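Local coordinates for GlcNAc Inducible Gene 2, GIG2 (Candida albicans, PDB 6AKZ), which binds ferric iron in a cupin-type fold and is probably an oxygenase of the DUF1479 family, encoded by a gene induced by N-acetylglucosamine, at residues 139-144 with 171-176; 164-169 with 228-233; 253-258 with 372-377. All coordinates share one frame; numbering follows the deposited sequence.

Interaction 1 (139-144 with 171-176)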
loop_
_atom_site.group_PDB
_atom_site.type_symbol
_atom_site.label_atom_id
_atom_site.label_comp_id
_atom_site.label_asym_id
_atom_site.label_seq_id
_atom_site.Cartn_x
_atom_site.Cartn_y
_atom_site.Cartn_z
ATOM N N ALA A 139 -12.736 -7.136 -13.556
ATOM C CA ALA A 139 -11.470 -6.381 -13.640
ATOM C C ALA A 139 -10.348 -7.072 -12.849
ATOM O O ALA A 139 -9.201 -7.274 -13.320
ATOM C CB ALA A 139 -11.682 -4.921 -13.130
ATOM N N ARG A 140 -10.683 -7.439 -11.656
ATOM C CA ARG A 140 -9.742 -8.064 -10.762
ATOM C C ARG A 140 -9.181 -9.345 -11.354
ATOM O O ARG A 140 -8.045 -9.652 -11.183
ATOM C CB ARG A 140 -10.407 -8.343 -9.414
ATOM C CG ARG A 140 -10.677 -7.092 -8.595
ATOM C CD ARG A 140 -11.299 -7.376 -7.237
ATOM N NE ARG A 140 -11.755 -6.204 -6.496
ATOM C CZ ARG A 140 -12.979 -6.017 -6.003
ATOM N NH1 ARG A 140 -13.894 -6.915 -6.140
ATOM N NH2 ARG A 140 -13.267 -4.935 -5.356
ATOM N N PHE A 141 -9.993 -10.071 -12.056
ATOM C CA PHE A 141 -9.572 -11.317 -12.601
ATOM C C PHE A 141 -9.328 -11.365 -14.088
ATOM O O PHE A 141 -9.098 -12.438 -14.632
ATOM C CB PHE A 141 -10.474 -12.404 -12.106
ATOM C CG PHE A 141 -10.509 -12.490 -10.629
ATOM C CD1 PHE A 141 -9.359 -12.715 -9.906
ATOM C CD2 PHE A 141 -11.694 -12.378 -9.985
ATOM C CE1 PHE A 141 -9.394 -12.822 -8.532
ATOM C CE2 PHE A 141 -11.747 -12.459 -8.600
ATOM C CZ PHE A 141 -10.598 -12.698 -7.894
ATOM N N HIS A 142 -9.290 -10.220 -14.761
ATOM C CA HIS A 142 -8.931 -10.200 -16.127
ATOM C C HIS A 142 -7.519 -10.771 -16.301
ATOM O O HIS A 142 -6.643 -10.482 -15.490
ATOM C CB HIS A 142 -8.992 -8.770 -16.655
ATOM C CG HIS A 142 -8.799 -8.636 -18.121
ATOM N ND1 HIS A 142 -7.571 -8.723 -18.747
ATOM C CD2 HIS A 142 -9.700 -8.360 -19.107
ATOM C CE1 HIS A 142 -7.721 -8.508 -20.050
ATOM N NE2 HIS A 142 -9.005 -8.292 -20.290
ATOM N N PRO A 143 -7.297 -11.592 -17.327
ATOM C CA PRO A 143 -5.974 -12.241 -17.491
ATOM C C PRO A 143 -4.798 -11.264 -17.504
ATOM O O PRO A 143 -3.706 -11.577 -16.981
ATOM C CB PRO A 143 -6.084 -12.934 -18.897
ATOM C CG PRO A 143 -7.524 -13.008 -19.156
ATOM C CD PRO A 143 -8.129 -11.804 -18.540
ATOM N N ASN A 144 -5.019 -10.091 -18.089
ATOM C CA ASN A 144 -3.993 -9.062 -18.148
ATOM C C ASN A 144 -3.774 -8.512 -16.747
ATOM O O ASN A 144 -2.672 -8.090 -16.395
ATOM C CB ASN A 144 -4.406 -7.941 -19.101
ATOM C CG ASN A 144 -4.303 -8.349 -20.558
ATOM O OD1 ASN A 144 -3.937 -9.481 -20.874
ATOM N ND2 ASN A 144 -4.629 -7.425 -21.455
ATOM N N GLN A 171 -2.203 -14.137 -5.245
ATOM C CA GLN A 171 -2.889 -12.866 -5.012
ATOM C C GLN A 171 -4.210 -13.109 -4.319
ATOM O O GLN A 171 -4.991 -13.877 -4.798
ATOM C CB GLN A 171 -3.125 -12.180 -6.353
ATOM C CG GLN A 171 -4.000 -10.970 -6.373
ATOM C CD GLN A 171 -3.464 -9.766 -5.616
ATOM O OE1 GLN A 171 -2.319 -9.732 -5.109
ATOM N NE2 GLN A 171 -4.244 -8.721 -5.646
ATOM N N LEU A 172 -4.454 -12.438 -3.236
ATOM C CA LEU A 172 -5.785 -12.408 -2.574
ATOM C C LEU A 172 -6.483 -11.099 -2.940
ATOM O O LEU A 172 -5.862 -10.062 -3.176
ATOM C CB LEU A 172 -5.651 -12.449 -1.056
ATOM C CG LEU A 172 -4.944 -13.683 -0.522
ATOM C CD1 LEU A 172 -4.992 -13.685 0.974
ATOM C CD2 LEU A 172 -5.461 -14.983 -1.133
ATOM N N VAL A 173 -7.801 -11.134 -2.877
ATOM C CA VAL A 173 -8.591 -9.955 -2.994
ATOM C C VAL A 173 -8.884 -9.329 -1.632
ATOM O O VAL A 173 -9.585 -9.924 -0.742
ATOM C CB VAL A 173 -9.902 -10.196 -3.750
ATOM C CG1 VAL A 173 -10.846 -8.956 -3.720
ATOM C CG2 VAL A 173 -9.629 -10.659 -5.194
ATOM N N TYR A 174 -8.422 -8.085 -1.524
ATOM C CA TYR A 174 -8.898 -7.162 -0.498
ATOM C C TYR A 174 -9.953 -6.299 -1.198
ATOM O O TYR A 174 -9.633 -5.586 -2.122
ATOM C CB TYR A 174 -7.761 -6.351 0.069
ATOM C CG TYR A 174 -8.200 -5.229 0.943
ATOM C CD1 TYR A 174 -8.706 -5.475 2.226
ATOM C CD2 TYR A 174 -8.129 -3.929 0.500
ATOM C CE1 TYR A 174 -9.096 -4.428 3.066
ATOM C CE2 TYR A 174 -8.534 -2.859 1.338
ATOM C CZ TYR A 174 -9.009 -3.111 2.601
ATOM O OH TYR A 174 -9.406 -2.061 3.399
ATOM N N GLY A 175 -11.206 -6.372 -0.727
ATOM C CA GLY A 175 -12.283 -5.576 -1.356
ATOM C C GLY A 175 -12.055 -4.109 -1.158
ATOM O O GLY A 175 -11.822 -3.640 -0.038
ATOM N N ASP A 176 -12.098 -3.355 -2.243
ATOM C CA ASP A 176 -11.968 -1.922 -2.169
ATOM C C ASP A 176 -12.942 -1.275 -3.120
ATOM O O ASP A 176 -13.601 -1.948 -3.946
ATOM C CB ASP A 176 -10.519 -1.494 -2.443
ATOM C CG ASP A 176 -10.072 -0.266 -1.638
ATOM O OD1 ASP A 176 -10.887 0.495 -1.167
ATOM O OD2 ASP A 176 -8.856 -0.029 -1.504
HETATM O O HOH W 1 -10.316 -4.222 -4.876
#
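Val173 meets the 139-144 segment with both of its methyls, each taking a different partner. Val173 CG2 sits against the far end of the Phe141 ring, 3.5 Å from Phe141 CZ and 4.0 Å from Phe141 CE1. Val173 CG1 lies over one face of the Arg140 guanidinium and against the aliphatic part of that side chain, 3.9 Å from Arg140 CD, with the two side chains crossing at about a right angle. The split follows from chi1 of 173° at Val173, which turns CG1 opposite the backbone N and leaves CG2 beside it.

The polar end of Arg140 reaches farther along 171-176. One water accepts from Arg140 NE at 2.9 Å and donates to Tyr174 O at 3.1 Å, tying the arginine to the opposing main chain. Arg140 NH2 is hydrogen-bonded to Phe131 O, which fixes the guanidinium, while Asp176 O stands at its edge, near its plane, 3.3 Å from Arg140 NH2.

The contact joins the C-terminal end of helix 134-140 to the loop between strands 170-171 and 178-181, the latter part of the main sheet of this cupin-clan fold. The side chain of Asp176 is about 9 Å from the bound iron, so the loop passes near the metal site, though Asp176 is not among the iron ligands His192, Asp194 and His355.

Behind the first shell, the extended Arg140 chain, straight from CG to NE, carries the guanidinium across to the loop. Arg140 CB lies 4.2 Å above the centre of the Phe141 ring. The chain leaves helical geometry at Phe141, and His142 then N-caps helix 143-153, with Asn144 N donating to His142 ND1. The Phe141 side chain also touches Ser428 and Ser431 of helix 426-431.

Interaction 2 (164-169 with 228-233)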
loop_
_atom_site.group_PDB
_atom_site.type_symbol
_atom_site.label_atom_id
_atom_site.label_comp_id
_atom_site.label_asym_id
_atom_site.label_seq_id
_atom_site.Cartn_x
_atom_site.Cartn_y
_atom_site.Cartn_z
ATOM N N CYS A 164 9.170 -18.656 6.400
ATOM C CA CYS A 164 8.392 -17.414 6.392
ATOM C C CYS A 164 7.008 -17.700 5.808
ATOM O O CYS A 164 6.870 -18.195 4.635
ATOM C CB CYS A 164 9.095 -16.365 5.550
ATOM S SG CYS A 164 8.358 -14.741 5.626
ATOM N N LEU A 165 5.960 -17.342 6.550
ATOM C CA LEU A 165 4.591 -17.716 6.171
ATOM C C LEU A 165 3.961 -16.772 5.126
ATOM O O LEU A 165 2.965 -16.089 5.391
ATOM C CB LEU A 165 3.713 -17.888 7.415
ATOM C CG LEU A 165 4.174 -19.066 8.293
ATOM C CD1 LEU A 165 3.283 -19.045 9.526
ATOM C CD2 LEU A 165 4.040 -20.405 7.569
ATOM N N ILE A 166 4.522 -16.803 3.917
ATOM C CA ILE A 166 4.032 -16.001 2.807
ATOM C C ILE A 166 4.176 -16.789 1.513
ATOM O O ILE A 166 5.134 -17.588 1.350
ATOM C CB ILE A 166 4.688 -14.625 2.778
ATOM C CG1 ILE A 166 4.125 -13.769 1.642
ATOM C CG2 ILE A 166 6.185 -14.736 2.609
ATOM C CD1 ILE A 166 4.538 -12.297 1.786
ATOM N N ASP A 167 3.216 -16.580 0.615
ATOM C CA ASP A 167 3.226 -17.122 -0.713
ATOM C C ASP A 167 2.994 -16.006 -1.715
ATOM O O ASP A 167 1.878 -15.580 -1.983
ATOM C CB ASP A 167 2.186 -18.246 -0.830
ATOM C CG ASP A 167 1.967 -18.708 -2.297
ATOM O OD1 ASP A 167 2.879 -18.525 -3.154
ATOM O OD2 ASP A 167 0.900 -19.309 -2.569
ATOM N N LEU A 168 4.093 -15.530 -2.276
ATOM C CA LEU A 168 4.029 -14.382 -3.169
ATOM C C LEU A 168 3.465 -14.759 -4.527
ATOM O O LEU A 168 3.065 -13.884 -5.292
ATOM C CB LEU A 168 5.438 -13.804 -3.313
ATOM C CG LEU A 168 5.865 -12.949 -2.128
ATOM C CD1 LEU A 168 7.358 -12.624 -2.241
ATOM C CD2 LEU A 168 5.111 -11.661 -2.019
ATOM N N ASP A 169 3.375 -16.040 -4.804
ATOM C CA ASP A 169 2.699 -16.513 -6.007
ATOM C C ASP A 169 1.185 -16.429 -5.917
ATOM O O ASP A 169 0.480 -16.730 -6.900
ATOM C CB ASP A 169 3.049 -17.981 -6.282
ATOM C CG ASP A 169 4.476 -18.182 -6.635
ATOM O OD1 ASP A 169 5.143 -17.208 -7.049
ATOM O OD2 ASP A 169 4.958 -19.338 -6.513
ATOM N N GLU A 228 10.549 -10.014 7.702
ATOM C CA GLU A 228 10.053 -9.458 8.943
ATOM C C GLU A 228 8.650 -8.869 8.718
ATOM O O GLU A 228 7.766 -9.033 9.559
ATOM C CB GLU A 228 10.983 -8.351 9.483
ATOM C CG GLU A 228 12.336 -8.858 9.913
ATOM C CD GLU A 228 13.264 -9.074 8.760
ATOM O OE1 GLU A 228 13.098 -8.433 7.695
ATOM O OE2 GLU A 228 14.208 -9.857 8.919
ATOM N N ARG A 229 8.442 -8.190 7.580
ATOM C CA ARG A 229 7.133 -7.548 7.354
ATOM C C ARG A 229 5.921 -8.457 7.338
ATOM O O ARG A 229 4.814 -8.034 7.664
ATOM C CB ARG A 229 7.202 -6.727 6.052
ATOM C CG ARG A 229 6.274 -5.528 6.145
ATOM C CD ARG A 229 6.524 -4.600 4.998
ATOM N NE ARG A 229 5.737 -3.391 5.175
ATOM C CZ ARG A 229 6.154 -2.165 4.837
ATOM N NH1 ARG A 229 7.354 -1.979 4.233
ATOM N NH2 ARG A 229 5.373 -1.141 5.064
ATOM N N THR A 230 6.165 -9.710 6.918
ATOM C CA THR A 230 5.204 -10.845 6.975
ATOM C C THR A 230 4.527 -10.960 8.352
ATOM O O THR A 230 3.365 -11.347 8.445
ATOM C CB THR A 230 5.922 -12.135 6.453
ATOM O OG1 THR A 230 6.161 -11.993 5.024
ATOM C CG2 THR A 230 5.079 -13.399 6.621
ATOM N N TYR A 231 5.237 -10.588 9.404
ATOM C CA TYR A 231 4.764 -10.749 10.747
ATOM C C TYR A 231 4.479 -9.408 11.458
ATOM O O TYR A 231 4.316 -9.367 12.654
ATOM C CB TYR A 231 5.812 -11.531 11.541
ATOM C CG TYR A 231 6.046 -12.888 10.957
ATOM C CD1 TYR A 231 5.194 -13.958 11.273
ATOM C CD2 TYR A 231 7.107 -13.124 10.066
ATOM C CE1 TYR A 231 5.383 -15.233 10.729
ATOM C CE2 TYR A 231 7.305 -14.411 9.520
ATOM C CZ TYR A 231 6.407 -15.458 9.875
ATOM O OH TYR A 231 6.544 -16.751 9.335
ATOM N N SER A 232 4.476 -8.322 10.697
ATOM C CA SER A 232 4.243 -7.012 11.261
ATOM C C SER A 232 2.733 -6.868 11.548
ATOM O O SER A 232 1.890 -7.283 10.789
ATOM C CB SER A 232 4.723 -5.902 10.304
ATOM O OG SER A 232 3.968 -5.881 9.084
ATOM N N LYS A 233 2.456 -6.168 12.636
ATOM C CA LYS A 233 1.115 -5.789 13.077
ATOM C C LYS A 233 0.940 -4.344 12.714
ATOM O O LYS A 233 1.601 -3.494 13.310
ATOM C CB LYS A 233 1.027 -5.974 14.585
ATOM C CG LYS A 233 1.224 -7.396 15.022
ATOM C CD LYS A 233 1.233 -7.523 16.541
ATOM C CE LYS A 233 -0.181 -7.401 17.076
ATOM N NZ LYS A 233 -0.249 -7.922 18.477
#
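Tyr231 gives this contact its direct polar link: Leu165 N donates to Tyr231 OH at 2.9 Å, with an N-H...O angle of 149°. Leu165 N lies oblique to the Tyr231 ring, neither over its face nor at its edge, and the hydroxyl end does the reaching. The other hydroxyl in the interface, Thr230 OG1, is bonded to Leu226 O just upstream, so its role toward 164-169 is packing.

Van der Waals packing gathers around these two residues. Leu165 brings CG to 3.5 Å from Tyr231 OH, beside the amide bond made by its own backbone. Thr230 pushes its CG2 methyl to 3.6 Å from Leu165 O. With chi1 at -69°, Thr230 turns OG1 to the flank of the backbone N, where Ile166 CD1 comes within 3.6 Å of that oxygen. Thr230 CG2 also lies 3.8 Å above the plane of the Tyr231 ring, toward its rim.

These residues join the approach to the short strand 166-167 to the long loop between helix 211-214 and strand 256-261, away from the iron site. Leu165 is the centre of an inverse gamma turn, closed by Ile166 N bonding Cys164 O. Within 228-233, Ser232 OG donates to Arg229 O on a lone pair in the carbonyl plane, and Ser232 N shares that acceptor.

Cys164 SG packs against Thr230, 3.7 Å from Thr230 CB. Its contact with Tyr231 is an oblique sulfur-aromatic one, Cys164 SG lying 4.0 Å from Tyr231 CE2 and 64° off the ring normal. Helices 445-460 and 466-474 pack against Leu165, while Tyr231 also touches Ala472 of the latter.

Interaction 3 (253-258 with 372-377)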
loop_
_atom_site.group_PDB
_atom_site.type_symbol
_atom_site.label_atom_id
_atom_site.label_comp_id
_atom_site.label_asym_id
_atom_site.label_seq_id
_atom_site.Cartn_x
_atom_site.Cartn_y
_atom_site.Cartn_z
ATOM N N PHE A 253 -2.658 -6.582 4.824
ATOM C CA PHE A 253 -1.242 -6.330 4.558
ATOM C C PHE A 253 -1.102 -6.242 3.066
ATOM O O PHE A 253 -1.229 -7.273 2.368
ATOM C CB PHE A 253 -0.389 -7.455 5.136
ATOM C CG PHE A 253 1.008 -7.466 4.678
ATOM C CD1 PHE A 253 1.792 -6.291 4.661
ATOM C CD2 PHE A 253 1.583 -8.629 4.268
ATOM C CE1 PHE A 253 3.108 -6.331 4.219
ATOM C CE2 PHE A 253 2.893 -8.661 3.790
ATOM C CZ PHE A 253 3.659 -7.514 3.761
ATOM N N ARG A 254 -0.923 -5.016 2.531
ATOM C CA ARG A 254 -0.800 -4.866 1.071
ATOM C C ARG A 254 0.679 -4.444 0.854
ATOM O O ARG A 254 1.157 -3.536 1.553
ATOM C CB ARG A 254 -1.724 -3.750 0.548
ATOM C CG ARG A 254 -3.222 -4.003 0.802
ATOM C CD ARG A 254 -4.075 -2.834 0.372
ATOM N NE ARG A 254 -3.819 -1.662 1.210
ATOM C CZ ARG A 254 -4.337 -0.452 1.001
ATOM N NH1 ARG A 254 -5.217 -0.280 0.035
ATOM N NH2 ARG A 254 -4.050 0.553 1.843
ATOM N N THR A 255 1.368 -5.125 -0.050
ATOM C CA THR A 255 2.706 -4.792 -0.468
ATOM C C THR A 255 2.660 -3.575 -1.370
ATOM O O THR A 255 3.607 -2.750 -1.340
ATOM C CB THR A 255 3.364 -5.952 -1.226
ATOM O OG1 THR A 255 2.458 -6.532 -2.193
ATOM C CG2 THR A 255 3.708 -7.052 -0.275
ATOM N N LEU A 256 1.631 -3.517 -2.211
ATOM C CA LEU A 256 1.478 -2.416 -3.134
ATOM C C LEU A 256 0.097 -1.901 -3.098
ATOM O O LEU A 256 -0.854 -2.717 -3.054
ATOM C CB LEU A 256 1.742 -2.891 -4.556
ATOM C CG LEU A 256 3.132 -3.439 -4.881
ATOM C CD1 LEU A 256 3.100 -3.946 -6.332
ATOM C CD2 LEU A 256 4.191 -2.358 -4.690
ATOM N N GLN A 257 -0.076 -0.591 -3.226
ATOM C CA GLN A 257 -1.408 -0.031 -3.499
ATOM C C GLN A 257 -1.472 0.146 -5.006
ATOM O O GLN A 257 -0.463 0.226 -5.700
ATOM C CB GLN A 257 -1.607 1.327 -2.873
ATOM C CG GLN A 257 -1.627 1.322 -1.325
ATOM C CD GLN A 257 -2.087 2.654 -0.737
ATOM O OE1 GLN A 257 -3.113 3.163 -1.148
ATOM N NE2 GLN A 257 -1.404 3.156 0.287
ATOM N N GLY A 258 -2.676 0.183 -5.498
ATOM C CA GLY A 258 -2.897 0.288 -6.932
ATOM C C GLY A 258 -4.263 0.657 -7.391
ATOM O O GLY A 258 -5.230 0.506 -6.616
ATOM N N TYR A 372 -7.381 -1.506 -6.474
ATOM C CA TYR A 372 -7.020 -2.946 -6.329
ATOM C C TYR A 372 -5.549 -3.019 -6.014
ATOM O O TYR A 372 -4.753 -2.599 -6.853
ATOM C CB TYR A 372 -7.447 -3.710 -7.626
ATOM C CG TYR A 372 -7.266 -5.201 -7.553
ATOM C CD1 TYR A 372 -7.626 -5.913 -6.369
ATOM C CD2 TYR A 372 -6.902 -5.928 -8.689
ATOM C CE1 TYR A 372 -7.488 -7.308 -6.329
ATOM C CE2 TYR A 372 -6.706 -7.313 -8.612
ATOM C CZ TYR A 372 -6.997 -7.966 -7.438
ATOM O OH TYR A 372 -6.832 -9.328 -7.310
ATOM N N GLY A 373 -5.184 -3.521 -4.804
ATOM C CA GLY A 373 -3.878 -3.582 -4.285
ATOM C C GLY A 373 -3.365 -4.973 -4.365
ATOM O O GLY A 373 -4.120 -5.941 -4.614
ATOM N N GLN A 374 -2.046 -5.092 -4.170
ATOM C CA GLN A 374 -1.455 -6.390 -4.025
ATOM C C GLN A 374 -1.483 -6.880 -2.598
ATOM O O GLN A 374 -0.932 -6.220 -1.715
ATOM C CB GLN A 374 0.003 -6.306 -4.521
ATOM C CG GLN A 374 0.713 -7.658 -4.430
ATOM C CD GLN A 374 2.031 -7.633 -5.160
ATOM O OE1 GLN A 374 2.960 -7.073 -4.691
ATOM N NE2 GLN A 374 2.122 -8.356 -6.302
ATOM N N THR A 375 -2.119 -8.028 -2.379
ATOM C CA THR A 375 -2.339 -8.566 -1.065
ATOM C C THR A 375 -1.894 -10.051 -1.153
ATOM O O THR A 375 -2.625 -10.931 -1.594
ATOM C CB THR A 375 -3.835 -8.492 -0.744
ATOM O OG1 THR A 375 -4.280 -7.132 -0.845
ATOM C CG2 THR A 375 -4.111 -9.040 0.632
ATOM N N PRO A 376 -0.657 -10.347 -0.760
ATOM C CA PRO A 376 -0.208 -11.738 -0.860
ATOM C C PRO A 376 -0.843 -12.641 0.185
ATOM O O PRO A 376 -1.195 -12.185 1.291
ATOM C CB PRO A 376 1.329 -11.615 -0.618
ATOM C CG PRO A 376 1.418 -10.392 0.342
ATOM C CD PRO A 376 0.345 -9.433 -0.180
ATOM N N LEU A 377 -0.956 -13.904 -0.200
ATOM C CA LEU A 377 -1.325 -14.923 0.733
ATOM C C LEU A 377 -0.253 -14.972 1.820
ATOM O O LEU A 377 0.903 -15.271 1.560
ATOM C CB LEU A 377 -1.545 -16.290 0.071
ATOM C CG LEU A 377 -1.789 -17.469 1.066
ATOM C CD1 LEU A 377 -3.098 -17.228 1.794
ATOM C CD2 LEU A 377 -1.897 -18.726 0.181
#
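The main chains of 253-258 and 372-377 run roughly antiparallel, their end-to-end directions 143° apart, and irregular backbone bonds hold them together. Tyr372 N gives a nearly straight bond to Gly258 O, at 2.9 Å and 169°. Gln374 N donates to Leu256 O, also at 2.9 Å, while the return bond from Thr255 N to Gln374 O is weak. Between them Gly373 lies close against Leu256 O and Gln257, where its lack of a side chain lets the chains approach.

Gln374 is the side chain most involved. Thr255 OG1 donates to Gln374 OE1 at 2.6 Å, arriving in the carbonyl plane on a lone pair. Thr255 reaches it because chi1 of 45° tucks OG1 between its own backbone N and carbonyl carbon. The glutamine chain runs out extended, alongside Leu256 and pointing the same way; Gln374 CB packs 3.8 Å from Leu256 CB, and Leu256 CD1 lies 3.5 Å from Gln374 OE1. The amide oxygen is thus gripped by a hydroxyl and flanked by a methyl.

Farther along, Pro376 CG and the Thr255 CG2 methyl reach toward each other and meet at 4.1 Å. Phe253 crosses the same proline ring at about a right angle, with its CE2 near CG. Arg254 CG lies 3.7 Å from Thr375 OG1, and the Arg254 guanidinium is covered on one face by CG of Gln257. Gln257 starts its side chain away from 372-377, and its NE2 donates to OD2 of Asp194, a ligand of the iron, as second-shell support.

Strand 256-261 lies between 346-350 and 367-371 in the main sheet, and this contact continues the latter pairing beyond the end of strand 367-371. Helix 143-153 packs Met152 against both Leu256 and Gln374, while Phe348 of strand 346-350 also meets Leu256.

In the fold
All three contacts are buried, but interaction 3 lies deepest, about 6 Å from the centre of the chain to its own centre against 15 Å for the other two. It combines main-chain bonds with a threonine-to-glutamine side-chain bond where strand 256-261 begins and the chain leaves 367-371, whereas interaction 1 combines valine packing with a water-bridged arginine and interaction 2 hangs on one tyrosine hydroxyl amid close packing. Segment 372-377 is shared ground: Leu172 N of interaction 1 probably bonds Thr375 O, and Asp167 N of interaction 2 probably bonds Leu377 O. Interactions 1 and 2 meet only through chain continuity, 169 running into 171. Iron proximity falls from interaction 3 through 1 to 2.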